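Local structure of putative acyl-[acyl-carrier-protein]--UDP-N-acetylglucosamine O-acyltransferase (Bacteroides fragilis, 4R36) at residues Ala26-Glu31 with Val44-Asn49; Glu36-Ala41 with Val50-Asn55; Lys57-Ala62 with Thr75-Ala80; Ser68-Gly73 with Ala98-Asn103; Ala84-Leu89 with Ile112-Ala117. The protein probably transfers an acyl chain from acyl carrier protein to UDP-N-acetylglucosamine, as a left-handed beta-helix acyltransferase. All blocks are in the same frame, centred on the assembly; numbering follows the deposited sequence.

Interaction 1: residues Ala26-Glu31 with Val44-Asn49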
# COMPACT_ATOMS: atom_id res chain seq x y z
N ALA A 26 -8.27 17.97 -21.18
CA ALA A 26 -6.99 18.03 -20.48
C ALA A 26 -6.65 19.46 -20.23
O ALA A 26 -7.06 20.32 -21.01
CB ALA A 26 -5.91 17.38 -21.33
N TYR A 27 -5.89 19.72 -19.17
CA TYR A 27 -5.26 20.97 -18.93
C TYR A 27 -3.76 20.79 -19.26
O TYR A 27 -3.06 19.94 -18.68
CB TYR A 27 -5.48 21.50 -17.52
CG TYR A 27 -4.64 22.74 -17.31
CD1 TYR A 27 -5.12 24.01 -17.61
CD2 TYR A 27 -3.30 22.62 -16.95
CE1 TYR A 27 -4.29 25.14 -17.50
CE2 TYR A 27 -2.47 23.70 -16.85
CZ TYR A 27 -2.96 24.97 -17.12
OH TYR A 27 -2.13 26.06 -17.00
N ILE A 28 -3.28 21.58 -20.22
CA ILE A 28 -1.89 21.58 -20.65
C ILE A 28 -1.36 22.98 -20.67
O ILE A 28 -1.84 23.81 -21.43
CB ILE A 28 -1.72 20.95 -22.02
CG1 ILE A 28 -2.40 19.60 -22.01
CG2 ILE A 28 -0.25 20.85 -22.38
CD1 ILE A 28 -2.29 18.81 -23.31
N HIS A 29 -0.37 23.25 -19.81
CA HIS A 29 0.22 24.55 -19.77
C HIS A 29 0.88 24.88 -21.11
O HIS A 29 1.54 24.03 -21.69
CB HIS A 29 1.20 24.65 -18.63
CG HIS A 29 1.63 26.05 -18.31
ND1 HIS A 29 2.52 26.74 -19.09
CD2 HIS A 29 1.34 26.86 -17.27
CE1 HIS A 29 2.76 27.91 -18.55
NE2 HIS A 29 2.03 28.02 -17.46
N PRO A 30 0.67 26.12 -21.61
CA PRO A 30 1.18 26.44 -22.92
C PRO A 30 2.68 26.27 -23.05
O PRO A 30 3.12 26.03 -24.12
CB PRO A 30 0.73 27.94 -23.17
CG PRO A 30 0.19 28.43 -21.92
CD PRO A 30 -0.12 27.24 -21.01
N GLU A 31 3.46 26.33 -21.97
CA GLU A 31 4.91 26.13 -22.03
C GLU A 31 5.37 24.69 -22.05
O GLU A 31 6.53 24.43 -22.29
CB GLU A 31 5.58 26.84 -20.84
CG GLU A 31 5.59 28.39 -20.90
CD GLU A 31 6.05 29.02 -19.58
OE1 GLU A 31 6.82 28.38 -18.79
OE2 GLU A 31 5.59 30.12 -19.26
N VAL A 44 -6.33 15.08 -17.56
CA VAL A 44 -4.90 15.10 -17.39
C VAL A 44 -4.48 16.52 -17.13
O VAL A 44 -4.96 17.49 -17.79
CB VAL A 44 -4.19 14.52 -18.64
CG1 VAL A 44 -2.70 14.75 -18.57
CG2 VAL A 44 -4.51 13.08 -18.81
N TYR A 45 -3.57 16.68 -16.18
CA TYR A 45 -3.02 17.96 -15.80
C TYR A 45 -1.55 17.97 -16.07
O TYR A 45 -0.81 17.13 -15.55
CB TYR A 45 -3.27 18.24 -14.34
CG TYR A 45 -2.56 19.48 -13.85
CD1 TYR A 45 -1.25 19.44 -13.34
CD2 TYR A 45 -3.19 20.70 -13.89
CE1 TYR A 45 -0.61 20.59 -12.88
CE2 TYR A 45 -2.55 21.86 -13.47
CZ TYR A 45 -1.27 21.81 -12.99
OH TYR A 45 -0.70 22.98 -12.52
N ILE A 46 -1.12 18.83 -16.98
CA ILE A 46 0.29 18.99 -17.39
C ILE A 46 0.71 20.42 -17.14
O ILE A 46 0.12 21.37 -17.69
CB ILE A 46 0.52 18.63 -18.84
CG1 ILE A 46 -0.04 17.25 -19.17
CG2 ILE A 46 1.99 18.70 -19.16
CD1 ILE A 46 0.23 16.72 -20.53
N ASP A 47 1.75 20.56 -16.32
CA ASP A 47 2.33 21.82 -15.87
C ASP A 47 3.32 22.38 -16.87
O ASP A 47 3.72 21.76 -17.86
CB ASP A 47 3.13 21.48 -14.61
CG ASP A 47 2.87 22.36 -13.43
OD1 ASP A 47 2.51 23.54 -13.56
OD2 ASP A 47 3.23 21.81 -12.33
N ARG A 48 3.77 23.58 -16.57
CA ARG A 48 4.94 24.15 -17.20
C ARG A 48 6.22 23.45 -16.73
O ARG A 48 6.18 22.67 -15.75
CB ARG A 48 4.96 25.65 -16.88
CG ARG A 48 5.37 25.96 -15.47
CD ARG A 48 5.21 27.42 -15.10
NE ARG A 48 5.33 27.50 -13.65
CZ ARG A 48 6.35 28.06 -13.01
NH1 ARG A 48 7.38 28.59 -13.66
NH2 ARG A 48 6.33 28.08 -11.70
N ASN A 49 7.33 23.68 -17.44
CA ASN A 49 8.62 23.02 -17.17
C ASN A 49 8.42 21.50 -17.19
O ASN A 49 8.89 20.76 -16.28
CB ASN A 49 9.19 23.48 -15.84
CG ASN A 49 10.59 22.94 -15.58
OD1 ASN A 49 11.33 22.67 -16.48
ND2 ASN A 49 10.87 22.68 -14.33
O HOH W 1 8.08 26.04 -18.74
O HOH W 2 7.62 28.84 -16.23
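Three backbone bonds join Y27 and H29 to V44 and I46. Y27 N donates to V44 O at 2.8 Å, I46 N donates to Y27 O, and H29 N donates to I46 O. This is the parallel ladder between the first two coils of the left-handed beta helix.

Y27 and Y45 lie side by side with planes 16° apart, but slid so far that the rings barely overlap. The closest atoms are Y27 CD2 and Y45 CD2, 3.6 Å apart. On the other face of the sheet I28 CG1 meets I46 CD1 at 4.2 Å.

H29 CG is anti to its backbone N (chi1 -166°), which lays the ring beside R48 CB. That carbon sits over the ring centre, 3.5 Å from the H29 centroid, as a CH-pi contact. P30 CD lies against the opposite face. E31 N donates to H29 ND1 in the ring plane at 3.1 Å, which fixes the ring's rotation.

E31 OE1 accepts from two waters; one accepts from N49 N and the other from R48 NH1.

Strand 27-28 is an end strand of its sheet within this chain; strand 45-46 goes on to strand 63-64. I40 of strand 39-40 packs on I28 and I46, and F43 of the second subunit on Y27.

Interaction 2: residues Glu36-Ala41 with Val50-Asn55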
# COMPACT_ATOMS: atom_id res chain seq x y z
N GLU A 36 5.39 14.28 -30.77
CA GLU A 36 4.41 13.82 -31.78
C GLU A 36 3.74 12.51 -31.42
O GLU A 36 4.31 11.68 -30.72
CB GLU A 36 5.10 13.59 -33.11
CG GLU A 36 5.45 14.88 -33.84
CD GLU A 36 5.91 14.60 -35.27
OE1 GLU A 36 5.07 14.20 -36.14
OE2 GLU A 36 7.12 14.77 -35.53
N ASN A 37 2.57 12.31 -31.98
CA ASN A 37 1.75 11.15 -31.72
C ASN A 37 1.63 10.89 -30.20
O ASN A 37 1.86 9.76 -29.74
CB ASN A 37 2.40 9.98 -32.41
CG ASN A 37 1.54 8.75 -32.43
OD1 ASN A 37 0.32 8.81 -32.62
ND2 ASN A 37 2.19 7.59 -32.22
N VAL A 38 1.26 11.91 -29.47
CA VAL A 38 0.99 11.83 -28.03
C VAL A 38 -0.50 11.89 -27.81
O VAL A 38 -1.18 12.83 -28.23
CB VAL A 38 1.71 12.95 -27.24
CG1 VAL A 38 1.30 12.98 -25.76
CG2 VAL A 38 3.22 12.79 -27.36
N GLU A 39 -1.03 10.86 -27.17
CA GLU A 39 -2.42 10.81 -26.79
C GLU A 39 -2.59 11.25 -25.31
O GLU A 39 -1.92 10.69 -24.42
CB GLU A 39 -2.91 9.41 -27.00
CG GLU A 39 -4.33 9.20 -26.62
CD GLU A 39 -4.74 7.73 -26.77
OE1 GLU A 39 -4.21 7.03 -27.66
OE2 GLU A 39 -5.56 7.31 -25.98
N ILE A 40 -3.45 12.24 -25.07
CA ILE A 40 -3.73 12.79 -23.78
C ILE A 40 -5.22 12.77 -23.57
O ILE A 40 -6.00 13.35 -24.32
CB ILE A 40 -3.12 14.16 -23.60
CG1 ILE A 40 -1.62 14.08 -23.86
CG2 ILE A 40 -3.45 14.73 -22.25
CD1 ILE A 40 -0.88 15.37 -23.85
N ALA A 41 -5.64 12.06 -22.53
CA ALA A 41 -6.99 11.91 -22.16
C ALA A 41 -7.55 13.10 -21.36
O ALA A 41 -6.83 13.93 -20.92
CB ALA A 41 -7.15 10.59 -21.34
N VAL A 50 7.76 21.06 -18.25
CA VAL A 50 7.52 19.65 -18.54
C VAL A 50 8.03 19.40 -19.95
O VAL A 50 7.77 20.23 -20.88
CB VAL A 50 6.03 19.31 -18.41
CG1 VAL A 50 5.73 17.99 -19.12
CG2 VAL A 50 5.55 19.36 -16.95
N VAL A 51 8.71 18.26 -20.13
CA VAL A 51 9.07 17.73 -21.43
C VAL A 51 8.52 16.33 -21.59
O VAL A 51 8.77 15.47 -20.73
CB VAL A 51 10.58 17.74 -21.63
CG1 VAL A 51 10.97 17.26 -23.01
CG2 VAL A 51 11.08 19.16 -21.33
N ILE A 52 7.77 16.12 -22.66
CA ILE A 52 7.18 14.84 -23.03
C ILE A 52 7.57 14.52 -24.47
O ILE A 52 7.33 15.34 -25.42
CB ILE A 52 5.63 14.88 -22.88
CG1 ILE A 52 5.20 15.05 -21.41
CG2 ILE A 52 5.00 13.66 -23.49
CD1 ILE A 52 3.78 15.50 -21.25
N GLY A 53 8.12 13.34 -24.68
CA GLY A 53 8.61 12.84 -25.97
C GLY A 53 7.52 12.38 -26.89
O GLY A 53 6.36 12.75 -26.74
N ASP A 54 7.89 11.54 -27.83
CA ASP A 54 6.95 11.03 -28.84
C ASP A 54 6.28 9.77 -28.45
O ASP A 54 6.80 9.00 -27.63
CB ASP A 54 7.69 10.74 -30.14
CG ASP A 54 8.38 11.99 -30.72
OD1 ASP A 54 7.94 13.16 -30.47
OD2 ASP A 54 9.40 11.76 -31.39
N ASN A 55 5.13 9.52 -29.05
CA ASN A 55 4.45 8.18 -28.95
C ASN A 55 4.08 7.82 -27.48
O ASN A 55 4.23 6.71 -27.07
CB ASN A 55 5.27 7.05 -29.56
CG ASN A 55 5.69 7.33 -31.01
OD1 ASN A 55 4.90 7.78 -31.80
ND2 ASN A 55 6.90 7.04 -31.33
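N55 OD1 takes the shortest bond here, from N37 ND2 at 2.7 Å. The N-H...O angle is 173° and the acceptor lies in the plane of the N37 amide. The two amide planes are 73° apart, and the donor is tilted 22° from the N55 carbonyl plane. The N37 side chain reaches this oxygen with CG anti to its own backbone nitrogen. Its CB also lies against N55 OD1, at 3.4 Å.

E36 is held at both ends of its backbone. E36 N donates to D54 OD1 at 2.8 Å, approaching from above the carboxylate plane. E36 O accepts from N55 N at 2.9 Å. The D54 side chain in effect stands in for a main-chain acceptor, and the two turns stay linked. E36 and D54 carry like charges, but the E36 carboxylate leads away from the contact.

V38 supplies the apolar part. Its CG2 branch, beside the backbone nitrogen, rests on G53 O at 3.2 Å and meets I52 CG2 at 4.3 Å.

This is a corner between successive coils of the left-handed beta helix, where the chain passes from one flat side to the next. The residues that meet are mostly in the turns, after strand 51-52 and before strand 39-40. D54 N is bound by N72 OD1 of the following coil. Strand 39-40 pairs with strand 57-58, strand 51-52 pairs with strand 68-70, and I52 packs inward on I46 and I58.

Interaction 3: residues Lys57-Ala62 with Thr75-Ala80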
# COMPACT_ATOMS: atom_id res chain seq x y z
N LYS A 57 1.23 7.70 -24.31
CA LYS A 57 -0.17 7.67 -24.00
C LYS A 57 -0.36 8.02 -22.53
O LYS A 57 0.17 7.32 -21.67
CB LYS A 57 -0.69 6.25 -24.29
CG LYS A 57 -2.15 6.08 -23.89
CD LYS A 57 -2.75 4.83 -24.46
CE LYS A 57 -4.25 4.89 -24.25
NZ LYS A 57 -4.88 3.55 -24.19
N ILE A 58 -1.09 9.08 -22.27
CA ILE A 58 -1.30 9.58 -20.93
C ILE A 58 -2.78 9.49 -20.71
O ILE A 58 -3.57 10.22 -21.31
CB ILE A 58 -0.81 11.01 -20.78
CG1 ILE A 58 0.62 11.07 -21.28
CG2 ILE A 58 -0.99 11.49 -19.37
CD1 ILE A 58 1.30 12.40 -21.05
N MET A 59 -3.17 8.60 -19.79
CA MET A 59 -4.53 8.33 -19.53
C MET A 59 -5.18 9.30 -18.57
O MET A 59 -4.54 10.11 -17.95
CB MET A 59 -4.73 6.85 -19.06
CG MET A 59 -4.13 5.91 -20.08
SD MET A 59 -4.14 4.16 -19.67
CE MET A 59 -5.90 3.86 -19.66
N ALA A 60 -6.47 9.16 -18.45
CA ALA A 60 -7.30 10.12 -17.70
C ALA A 60 -6.90 10.32 -16.28
O ALA A 60 -6.55 9.37 -15.57
CB ALA A 60 -8.75 9.73 -17.77
N ASN A 61 -6.98 11.56 -15.84
CA ASN A 61 -6.72 11.95 -14.47
C ASN A 61 -5.27 11.71 -14.03
O ASN A 61 -5.02 11.65 -12.88
CB ASN A 61 -7.71 11.29 -13.49
CG ASN A 61 -9.19 11.73 -13.73
OD1 ASN A 61 -9.66 12.75 -13.19
ND2 ASN A 61 -9.91 10.95 -14.52
N ALA A 62 -4.31 11.64 -14.94
CA ALA A 62 -2.92 11.56 -14.59
C ALA A 62 -2.42 12.99 -14.42
O ALA A 62 -3.01 13.93 -15.01
CB ALA A 62 -2.14 10.82 -15.65
N THR A 75 3.40 4.50 -21.47
CA THR A 75 1.98 4.66 -21.12
C THR A 75 1.85 4.99 -19.66
O THR A 75 2.46 4.29 -18.80
CB THR A 75 1.19 3.35 -21.39
OG1 THR A 75 1.46 2.86 -22.71
CG2 THR A 75 -0.27 3.51 -21.23
N ILE A 76 1.12 6.05 -19.37
CA ILE A 76 0.96 6.57 -18.01
C ILE A 76 -0.50 6.42 -17.72
O ILE A 76 -1.38 7.04 -18.37
CB ILE A 76 1.53 8.01 -17.91
CG1 ILE A 76 3.04 7.93 -18.21
CG2 ILE A 76 1.27 8.63 -16.56
CD1 ILE A 76 3.65 9.29 -18.30
N PHE A 77 -0.80 5.59 -16.69
CA PHE A 77 -2.13 5.22 -16.38
C PHE A 77 -2.83 6.20 -15.52
O PHE A 77 -2.20 7.07 -14.88
CB PHE A 77 -2.12 3.80 -15.74
CG PHE A 77 -1.93 2.71 -16.74
CD1 PHE A 77 -0.70 2.54 -17.41
CD2 PHE A 77 -2.95 1.85 -17.04
CE1 PHE A 77 -0.54 1.54 -18.33
CE2 PHE A 77 -2.76 0.82 -17.95
CZ PHE A 77 -1.55 0.67 -18.60
N PRO A 78 -4.16 6.05 -15.38
CA PRO A 78 -4.92 7.02 -14.55
C PRO A 78 -4.45 7.22 -13.13
O PRO A 78 -4.15 6.20 -12.43
CB PRO A 78 -6.34 6.45 -14.53
CG PRO A 78 -6.40 5.72 -15.83
CD PRO A 78 -5.05 5.03 -15.92
N GLY A 79 -4.37 8.47 -12.69
CA GLY A 79 -4.04 8.76 -11.29
C GLY A 79 -2.54 8.73 -10.98
O GLY A 79 -2.18 9.15 -9.90
N ALA A 80 -1.67 8.36 -11.93
CA ALA A 80 -0.24 8.53 -11.72
C ALA A 80 0.13 10.00 -11.52
O ALA A 80 -0.52 10.91 -12.07
CB ALA A 80 0.52 7.96 -12.87
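M59 SD lies over one face of the F77 ring, 4.0 Å from its centroid and 21° off the normal. This is a Met-aromatic contact. The sulfur is offset toward the rim, and its nearest ring atom is F77 CD2 at 3.7 Å. The bend at the last torsion (chi3 65°) turns M59 CE back toward P78, where it approaches CD. M59 CB touches P78 CD too, at 3.6 Å.

Beside this group the K57 chain runs out extended. Its CB and CG lie along T75 CG2. On the side of I58 and I76, A62 CB from the turn meets I76 CG2 at 4.2 Å.

These side chains are set in register by parallel pairing of strands 57-58 and 75-76. I76 N donates to K57 O, and M59 N donates to I76 O at 2.8 Å. Beyond the strands both segments make a type II turn, M59 to A62 and F77 to A80. Strand-and-turn units of this kind are the hexapeptide repeats, three of which make a coil of the left-handed beta helix. The turns lie over one another: P78 CA comes to 3.0 Å from A60 O, and G79 N makes a weak bond to N61 O. G79 takes the positive-phi place in its turn, as N61 does in the turn of the neighbouring coil.

Further out, R107 makes a cation-pi contact with F77. T75 and I76 pack on L105 and I106 of strand 105-106. L65 of the third subunit packs on M59, and N63 of the same subunit on A60 and P78. A bound calcium ion lies about 4 Å from G79, between nearest atoms.

Interaction 4: residues Ser68-Gly73 with Ala98-Asn103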
# COMPACT_ATOMS: atom_id res chain seq x y z
N SER A 68 8.98 17.44 -14.70
CA SER A 68 8.93 16.12 -15.32
C SER A 68 9.58 16.08 -16.67
O SER A 68 9.48 17.06 -17.45
CB SER A 68 7.52 15.64 -15.49
OG SER A 68 6.79 15.58 -14.25
N ARG A 69 10.24 14.95 -16.94
CA ARG A 69 10.88 14.67 -18.19
C ARG A 69 10.53 13.26 -18.58
O ARG A 69 10.88 12.29 -17.86
CB ARG A 69 12.38 14.79 -18.05
CG ARG A 69 12.89 16.10 -17.47
CD ARG A 69 12.81 17.24 -18.48
NE ARG A 69 13.30 18.48 -17.91
CZ ARG A 69 12.58 19.44 -17.36
NH1 ARG A 69 11.27 19.34 -17.22
NH2 ARG A 69 13.18 20.55 -16.92
N ILE A 70 9.82 13.13 -19.68
CA ILE A 70 9.32 11.90 -20.16
C ILE A 70 9.84 11.63 -21.55
O ILE A 70 9.74 12.48 -22.47
CB ILE A 70 7.78 11.92 -20.09
CG1 ILE A 70 7.33 11.97 -18.60
CG2 ILE A 70 7.17 10.73 -20.82
CD1 ILE A 70 5.92 12.43 -18.42
N GLY A 71 10.36 10.42 -21.73
CA GLY A 71 10.88 9.97 -23.03
C GLY A 71 9.85 9.59 -24.04
O GLY A 71 8.79 10.22 -24.15
N ASN A 72 10.14 8.53 -24.77
CA ASN A 72 9.21 8.07 -25.84
C ASN A 72 8.54 6.74 -25.58
O ASN A 72 9.13 5.84 -24.97
CB ASN A 72 9.99 7.88 -27.15
CG ASN A 72 10.77 9.13 -27.53
OD1 ASN A 72 10.30 10.25 -27.45
ND2 ASN A 72 11.99 8.92 -27.90
N GLY A 73 7.33 6.57 -26.09
CA GLY A 73 6.72 5.26 -26.10
C GLY A 73 6.13 4.77 -24.74
O GLY A 73 5.86 3.61 -24.57
N ALA A 98 12.03 14.97 -12.30
CA ALA A 98 11.54 13.56 -12.21
C ALA A 98 11.50 13.10 -13.62
O ALA A 98 10.86 13.76 -14.47
CB ALA A 98 10.17 13.48 -11.57
N GLU A 99 12.18 12.00 -13.91
CA GLU A 99 12.40 11.59 -15.27
C GLU A 99 12.10 10.15 -15.50
O GLU A 99 12.46 9.30 -14.70
CB GLU A 99 13.88 11.80 -15.68
CG GLU A 99 14.42 13.16 -15.26
CD GLU A 99 15.84 13.50 -15.75
OE1 GLU A 99 16.46 12.76 -16.53
OE2 GLU A 99 16.39 14.50 -15.28
N ILE A 100 11.45 9.86 -16.61
CA ILE A 100 11.37 8.49 -17.11
C ILE A 100 11.86 8.46 -18.54
O ILE A 100 11.75 9.47 -19.25
CB ILE A 100 9.93 7.87 -16.99
CG1 ILE A 100 9.01 8.33 -18.11
CG2 ILE A 100 9.34 8.15 -15.62
CD1 ILE A 100 7.63 7.77 -18.04
N GLY A 101 12.39 7.31 -18.94
CA GLY A 101 12.94 7.07 -20.29
C GLY A 101 11.88 6.66 -21.29
O GLY A 101 10.88 7.37 -21.46
N ASP A 102 12.12 5.54 -21.94
CA ASP A 102 11.28 5.04 -23.01
C ASP A 102 10.61 3.76 -22.70
O ASP A 102 11.18 2.87 -21.98
CB ASP A 102 12.12 4.77 -24.28
CG ASP A 102 12.92 6.00 -24.74
OD1 ASP A 102 12.51 7.14 -24.54
OD2 ASP A 102 13.99 5.76 -25.30
N ASN A 103 9.41 3.60 -23.28
CA ASN A 103 8.74 2.36 -23.28
C ASN A 103 8.41 1.83 -21.87
O ASN A 103 8.35 0.63 -21.65
CB ASN A 103 9.55 1.28 -24.04
CG ASN A 103 9.99 1.75 -25.41
OD1 ASN A 103 11.16 1.62 -25.79
ND2 ASN A 103 9.09 2.32 -26.13
O HOH W 3 13.27 6.35 -28.20
O HOH W 4 6.69 1.81 -26.57
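S68-G73 and A98-N103 form a parallel strand pair on one side of the left-handed beta helix, running on into the turn. R69 N donates to A98 O, I100 N to R69 O and G71 N to I100 O, the last at 3.0 Å.

Inside, I70 CG1 meets I100 CG1 at 4.0 Å. I100 holds CG1 between its backbone nitrogen and carbonyl carbon (chi1 80°), which sets CG1 and CD1 against I70 CG2 as well. Outside, R69 CB rests on E99 CG at 3.8 Å, but the charged ends part. R69 bends back so that NH1 donates to S68 O, and its NH2 donates to N49 OD1. E99 OE2 makes a salt bridge with R121 and a hydrogen bond with T97.

In the turn, N72 N donates to D102 OD1 at 2.8 Å, on the anti side of the carboxylate but 28° out of its plane, with an N-H...O angle of 172°. N72 O accepts from N103 N. A water accepts from N72 ND2 and donates weakly to D102 OD2. At G71 the two segments come close, its CA 3.0 Å from G101 O.

N126 OD1 binds D102 N. Strand 51-52 flanks the pair beside 68-70 and strand 121-124 beside 97-100.

Interaction 5: residues Ala84-Leu89 with Ile112-Ala117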
# COMPACT_ATOMS: atom_id res chain seq x y z
N ALA A 84 5.94 15.50 -8.49
CA ALA A 84 5.68 16.22 -7.26
C ALA A 84 6.95 16.42 -6.45
O ALA A 84 7.93 15.63 -6.56
CB ALA A 84 4.63 15.53 -6.44
N ILE A 85 6.95 17.50 -5.66
CA ILE A 85 8.09 17.81 -4.83
C ILE A 85 8.42 16.64 -3.87
O ILE A 85 7.52 15.87 -3.49
CB ILE A 85 7.95 19.10 -4.04
CG1 ILE A 85 6.76 19.05 -3.07
CG2 ILE A 85 7.84 20.28 -5.03
CD1 ILE A 85 6.71 20.21 -2.15
N PRO A 86 9.69 16.50 -3.49
CA PRO A 86 10.08 15.48 -2.57
C PRO A 86 9.23 15.43 -1.30
O PRO A 86 8.78 16.44 -0.79
CB PRO A 86 11.53 15.84 -2.22
CG PRO A 86 12.05 16.59 -3.40
CD PRO A 86 10.85 17.25 -4.02
N GLN A 87 9.07 14.25 -0.75
CA GLN A 87 8.51 14.09 0.54
C GLN A 87 9.58 14.37 1.64
O GLN A 87 9.26 14.59 2.76
CB GLN A 87 7.86 12.70 0.66
CG GLN A 87 6.65 12.50 -0.25
CD GLN A 87 6.01 11.15 -0.08
OE1 GLN A 87 6.69 10.15 0.10
NE2 GLN A 87 4.77 11.11 -0.26
N ASP A 88 10.82 14.50 1.27
CA ASP A 88 11.93 14.91 2.18
C ASP A 88 11.76 16.32 2.76
O ASP A 88 11.79 17.29 2.03
CB ASP A 88 13.19 14.84 1.33
CG ASP A 88 14.47 15.00 2.12
OD1 ASP A 88 14.39 15.29 3.35
OD2 ASP A 88 15.51 14.84 1.49
N LEU A 89 11.66 16.43 4.07
CA LEU A 89 11.57 17.73 4.70
C LEU A 89 12.85 18.54 4.58
O LEU A 89 12.82 19.72 4.86
CB LEU A 89 11.17 17.60 6.16
CG LEU A 89 9.73 17.05 6.24
CD1 LEU A 89 9.40 16.60 7.64
CD2 LEU A 89 8.68 18.07 5.73
N ILE A 112 6.17 9.38 -8.78
CA ILE A 112 7.57 9.59 -8.98
C ILE A 112 7.90 11.04 -8.62
O ILE A 112 7.65 11.95 -9.40
CB ILE A 112 8.02 9.24 -10.41
CG1 ILE A 112 7.54 7.85 -10.84
CG2 ILE A 112 9.53 9.36 -10.58
CD1 ILE A 112 7.80 7.48 -12.29
N ASN A 113 8.47 11.25 -7.44
CA ASN A 113 8.75 12.58 -7.01
C ASN A 113 10.03 13.08 -7.70
O ASN A 113 10.97 12.32 -7.94
CB ASN A 113 8.95 12.68 -5.48
CG ASN A 113 7.78 12.20 -4.60
OD1 ASN A 113 8.01 11.97 -3.41
ND2 ASN A 113 6.59 12.07 -5.13
N ARG A 114 10.12 14.39 -7.94
CA ARG A 114 11.34 14.98 -8.37
C ARG A 114 12.41 15.01 -7.31
O ARG A 114 12.19 14.69 -6.11
CB ARG A 114 11.10 16.39 -8.97
CG ARG A 114 10.64 17.52 -8.06
CD ARG A 114 10.40 18.72 -9.01
NE ARG A 114 9.90 19.95 -8.39
CZ ARG A 114 10.64 20.98 -7.95
NH1 ARG A 114 11.93 20.93 -7.90
NH2 ARG A 114 10.04 22.06 -7.48
N GLY A 115 13.60 15.38 -7.73
CA GLY A 115 14.80 15.27 -6.87
C GLY A 115 14.98 16.37 -5.79
O GLY A 115 14.18 17.30 -5.70
N THR A 116 16.05 16.24 -5.01
CA THR A 116 16.47 17.25 -4.04
C THR A 116 17.90 17.69 -4.41
O THR A 116 18.53 17.11 -5.30
CB THR A 116 16.52 16.72 -2.61
OG1 THR A 116 17.57 15.74 -2.48
CG2 THR A 116 15.21 16.18 -2.17
N ALA A 117 18.47 18.62 -3.65
CA ALA A 117 19.86 19.04 -3.85
C ALA A 117 20.85 17.91 -3.65
O ALA A 117 21.98 18.00 -4.07
CB ALA A 117 20.20 20.16 -2.88
O HOH W 5 4.89 12.54 -7.50
O HOH W 6 10.38 11.86 -2.06
O HOH W 7 17.83 15.43 0.25
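The backbones of A84 and N113-R114 meet through one direct bond, R114 N to A84 O at 2.9 Å, and then diverge with end-to-end directions 51° apart. This is where the loop between strands 81-82 and 97-100 leaves the left-handed beta helix and passes over the next coil. It carries L89, which binds UDP-N-acetylglucosamine in another structure of this protein.

P86 wedges against the R114 and G115 carbonyls. Its CG lies 3.2 Å from G115 O and comes close to R114 O. T116 CG2 presses on the same P86 CG at 3.4 Å, tighter than a usual carbon contact. Extended from CG to NE, the R114 chain carries its guanidinium to I85 CG2, which approaches R114 NH2 obliquely at 3.7 Å. R114 NH1 goes on to S96 and the E94 carbonyl.

N113 is placed by water on both ends of its amide. One water donates to N113 OD1 and accepts from Q87 N. Another accepts from both N113 ND2 and A84 N. N113 CB also lies on A84 O.

D88 sits near the substrate site. Its OD1 makes a salt bridge with K90, and its side chain is about 3 Å from that of H138; K90 and H138 bind the same substrate in that other structure. R107 of the second subunit donates to I85 O, which ties the loop to the trimer interface. T116 OG1 is hydrogen-bonded to D139. A water bridges D88 and T116, donating to D88 OD2 at 2.7 Å and to T116 OG1 at 2.8 Å.

Overall arrangement
The five contacts climb the left-handed beta helix from its N-terminal end. Interactions 1, 3 and 4 pair strands on its three different sides, and interaction 2 joins the corners. A26 CB of interaction 1 packs on A41 O of interaction 2 at 3.6 Å. Interactions 2 and 3 share a sheet through E39 O and I58 N, 2.8 Å apart. V51 O and I70 N, also 2.8 Å apart, join interactions 2 and 4. Inside the coil I76 CD1 meets I70 CD1. A98 CB of interaction 4 packs on R114 CA of interaction 5, the contact at the substrate site. Interactions 1 and 5 do not touch; their centres are 20 Å apart.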